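PDB 4S1I: pyridoxal kinase, which probably catalyses the ATP-dependent phosphorylation of pyridoxal to pyridoxal 5'-phosphate. Local coordinates for residues A[218-223]-A[240-245]. Residues are numbered along the deposited sequence; the frame is centred on the assembly and turned at random.
Sequences DTLTYI and RAISTL. With PLP (pyridoxal-5'-phosphate), chain C.
T219 opens the walk along 218-223 by pressing its methyl CG2 against L245 of segment 240-245, with 4.0 Å between T219 CG2 and L245 CD1. That methyl, anti to the backbone N, is the branch that meets L245, whereas T219 OG1 is hydrogen-bonded to the carbonyl O of G215, just before the helix begins.

L220 buries the most surface. With CG anti to the backbone N (chi1 -180°), its side chain reaches across to the second helix, and CD1 settles over the backbone there, 3.7 Å from A241 C, with the methyls A241 CB and I242 CD1 close by. L245 crosses L220 at about a right angle, its CD2 beside the root of L220. The modelled placement of the L245 methyls is doubtful, however, because its torsions (chi1 -137°) lie away from the usual staggered values, and the 3.3 Å between L245 CD2 and L220 CB should not be read as real strain.

T221 turns from the interface; its OG1 is hydrogen-bonded to OD2 of D111, a magnesium ligand, and to G217 O. A turn on from T219, I223 divides its branches: I223 CG2 lies 3.8 Å from A241 CB, while I223 CD1 lies 3.8 Å from T244 CG2. The CA atoms of I223 and A241 come within 5.5 Å, as the small A241 side chain allows.

Apolar in its side-chain contacts, this is helix-helix packing between consecutive, roughly antiparallel helices (140°) of a ribokinase-like alpha/beta fold. It illustrates how one helix can serve two faces: on helix 216-230, D218, whose OD2 lies 3.2 Å from O4A of the bound pyridoxal 5'-phosphate, and T221 look toward the ligand and magnesium sites, while L220, next to the ADP-binding residues T179 and G217, packs against helix 234-250.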
loop_
_atom_site.group_PDB
_atom_site.type_symbol
_atom_site.label_atom_id
_atom_site.label_comp_id
_atom_site.label_asym_id
_atom_site.label_seq_id
_atom_site.Cartn_x
_atom_site.Cartn_y
_atom_site.Cartn_z
ATOM N N ASP A 218 -5.688 4.360 13.633
ATOM C CA ASP A 218 -4.539 4.098 12.808
ATOM C C ASP A 218 -4.100 5.316 12.046
ATOM O O ASP A 218 -2.879 5.561 11.908
ATOM C CB ASP A 218 -4.813 2.957 11.798
ATOM C CG ASP A 218 -5.141 1.634 12.478
ATOM O OD1 ASP A 218 -4.655 1.396 13.610
ATOM O OD2 ASP A 218 -5.868 0.817 11.889
ATOM N N THR A 219 -5.042 6.056 11.497
ATOM C CA THR A 219 -4.727 7.310 10.825
ATOM C C THR A 219 -3.986 8.267 11.785
ATOM O O THR A 219 -2.996 8.929 11.404
ATOM C CB THR A 219 -5.980 7.904 10.215
ATOM O OG1 THR A 219 -6.496 6.958 9.246
ATOM C CG2 THR A 219 -5.725 9.214 9.523
ATOM N N LEU A 220 -4.514 8.394 13.000
ATOM C CA LEU A 220 -3.863 9.295 14.012
ATOM C C LEU A 220 -2.430 8.855 14.211
ATOM O O LEU A 220 -1.517 9.768 14.227
ATOM C CB LEU A 220 -4.589 9.277 15.307
ATOM C CG LEU A 220 -4.123 10.116 16.477
ATOM C CD1 LEU A 220 -4.506 11.560 16.096
ATOM C CD2 LEU A 220 -4.870 9.774 17.712
ATOM N N THR A 221 -2.197 7.573 14.439
ATOM C CA THR A 221 -0.864 7.017 14.655
ATOM C C THR A 221 0.110 7.407 13.578
ATOM O O THR A 221 1.262 7.884 13.852
ATOM C CB THR A 221 -0.906 5.491 14.777
ATOM O OG1 THR A 221 -1.570 5.194 16.010
ATOM C CG2 THR A 221 0.540 4.832 14.754
ATOM N N TYR A 222 -0.286 7.264 12.337
ATOM C CA TYR A 222 0.668 7.499 11.240
ATOM C C TYR A 222 0.917 9.012 10.938
ATOM O O TYR A 222 1.983 9.386 10.572
ATOM C CB TYR A 222 0.351 6.740 9.979
ATOM C CG TYR A 222 0.641 5.261 10.192
ATOM C CD1 TYR A 222 1.942 4.739 10.085
ATOM C CD2 TYR A 222 -0.364 4.385 10.423
ATOM C CE1 TYR A 222 2.236 3.421 10.262
ATOM C CE2 TYR A 222 -0.063 3.030 10.602
ATOM C CZ TYR A 222 1.224 2.597 10.547
ATOM O OH TYR A 222 1.533 1.237 10.701
ATOM N N ILE A 223 -0.101 9.816 11.157
ATOM C CA ILE A 223 0.032 11.237 11.017
ATOM C C ILE A 223 0.918 11.737 12.130
ATOM O O ILE A 223 1.904 12.502 11.890
ATOM C CB ILE A 223 -1.279 12.000 11.021
ATOM C CG1 ILE A 223 -2.055 11.619 9.765
ATOM C CG2 ILE A 223 -0.998 13.529 11.002
ATOM C CD1 ILE A 223 -3.478 12.183 9.769
ATOM N N ARG A 240 -1.340 18.723 15.826
ATOM C CA ARG A 240 -1.546 18.633 14.370
ATOM C C ARG A 240 -2.332 17.359 13.979
ATOM O O ARG A 240 -3.312 17.449 13.181
ATOM C CB ARG A 240 -0.257 18.540 13.601
ATOM C CG ARG A 240 0.491 19.823 13.580
ATOM C CD ARG A 240 1.713 19.813 12.682
ATOM N NE ARG A 240 2.399 21.093 12.753
ATOM C CZ ARG A 240 3.371 21.478 11.944
ATOM N NH1 ARG A 240 3.814 20.682 11.008
ATOM N NH2 ARG A 240 3.864 22.720 12.091
ATOM N N ALA A 241 -1.916 16.232 14.522
ATOM C CA ALA A 241 -2.534 14.955 14.169
ATOM C C ALA A 241 -4.011 14.908 14.553
ATOM O O ALA A 241 -4.882 14.532 13.729
ATOM C CB ALA A 241 -1.761 13.803 14.757
ATOM N N ILE A 242 -4.313 15.277 15.795
ATOM C CA ILE A 242 -5.701 15.192 16.214
ATOM C C ILE A 242 -6.551 16.292 15.524
ATOM O O ILE A 242 -7.701 16.046 15.163
ATOM C CB ILE A 242 -5.797 15.178 17.736
ATOM C CG1 ILE A 242 -7.153 14.658 18.198
ATOM C CG2 ILE A 242 -5.594 16.525 18.287
ATOM C CD1 ILE A 242 -7.394 13.191 17.926
ATOM N N SER A 243 -5.908 17.402 15.168
ATOM C CA SER A 243 -6.558 18.477 14.398
ATOM C C SER A 243 -6.942 17.997 12.964
ATOM O O SER A 243 -8.028 18.249 12.483
ATOM C CB SER A 243 -5.653 19.753 14.339
ATOM O OG SER A 243 -5.619 20.309 15.632
ATOM N N THR A 244 -5.996 17.322 12.294
ATOM C CA THR A 244 -6.204 16.763 11.000
ATOM C C THR A 244 -7.313 15.729 11.014
ATOM O O THR A 244 -8.192 15.771 10.190
ATOM C CB THR A 244 -4.916 16.212 10.415
ATOM O OG1 THR A 244 -4.038 17.350 10.160
ATOM C CG2 THR A 244 -5.185 15.461 9.123
ATOM N N LEU A 245 -7.268 14.855 11.998
ATOM C CA LEU A 245 -8.301 13.829 12.154
ATOM C C LEU A 245 -9.672 14.452 12.349
ATOM O O LEU A 245 -10.622 14.030 11.736
ATOM C CB LEU A 245 -8.017 12.950 13.300
ATOM C CG LEU A 245 -8.227 11.445 13.099
ATOM C CD1 LEU A 245 -8.615 10.791 11.762
ATOM C CD2 LEU A 245 -6.995 10.808 13.558
HETATM N N1 PLP C . -9.263 -5.482 11.210
HETATM C C2 PLP C . -7.954 -5.322 10.983
HETATM C C2A PLP C . -7.253 -6.271 10.106
HETATM C C3 PLP C . -7.198 -4.267 11.572
HETATM O O3 PLP C . -5.942 -4.116 11.376
HETATM C C4 PLP C . -7.863 -3.342 12.451
HETATM C C4A PLP C . -7.113 -2.280 13.050
HETATM O O4A PLP C . -7.540 -1.305 13.540
HETATM C C5 PLP C . -9.226 -3.618 12.581
HETATM C C6 PLP C . -9.847 -4.687 11.945
HETATM C C5A PLP C . -10.147 -2.851 13.382
HETATM O O4P PLP C . -11.311 -3.061 12.645
HETATM P P PLP C . -12.751 -3.239 13.329
HETATM O O1P PLP C . -12.834 -2.385 14.527
HETATM O O2P PLP C . -12.991 -4.663 13.695
HETATM O O3P PLP C . -13.582 -2.703 12.250
#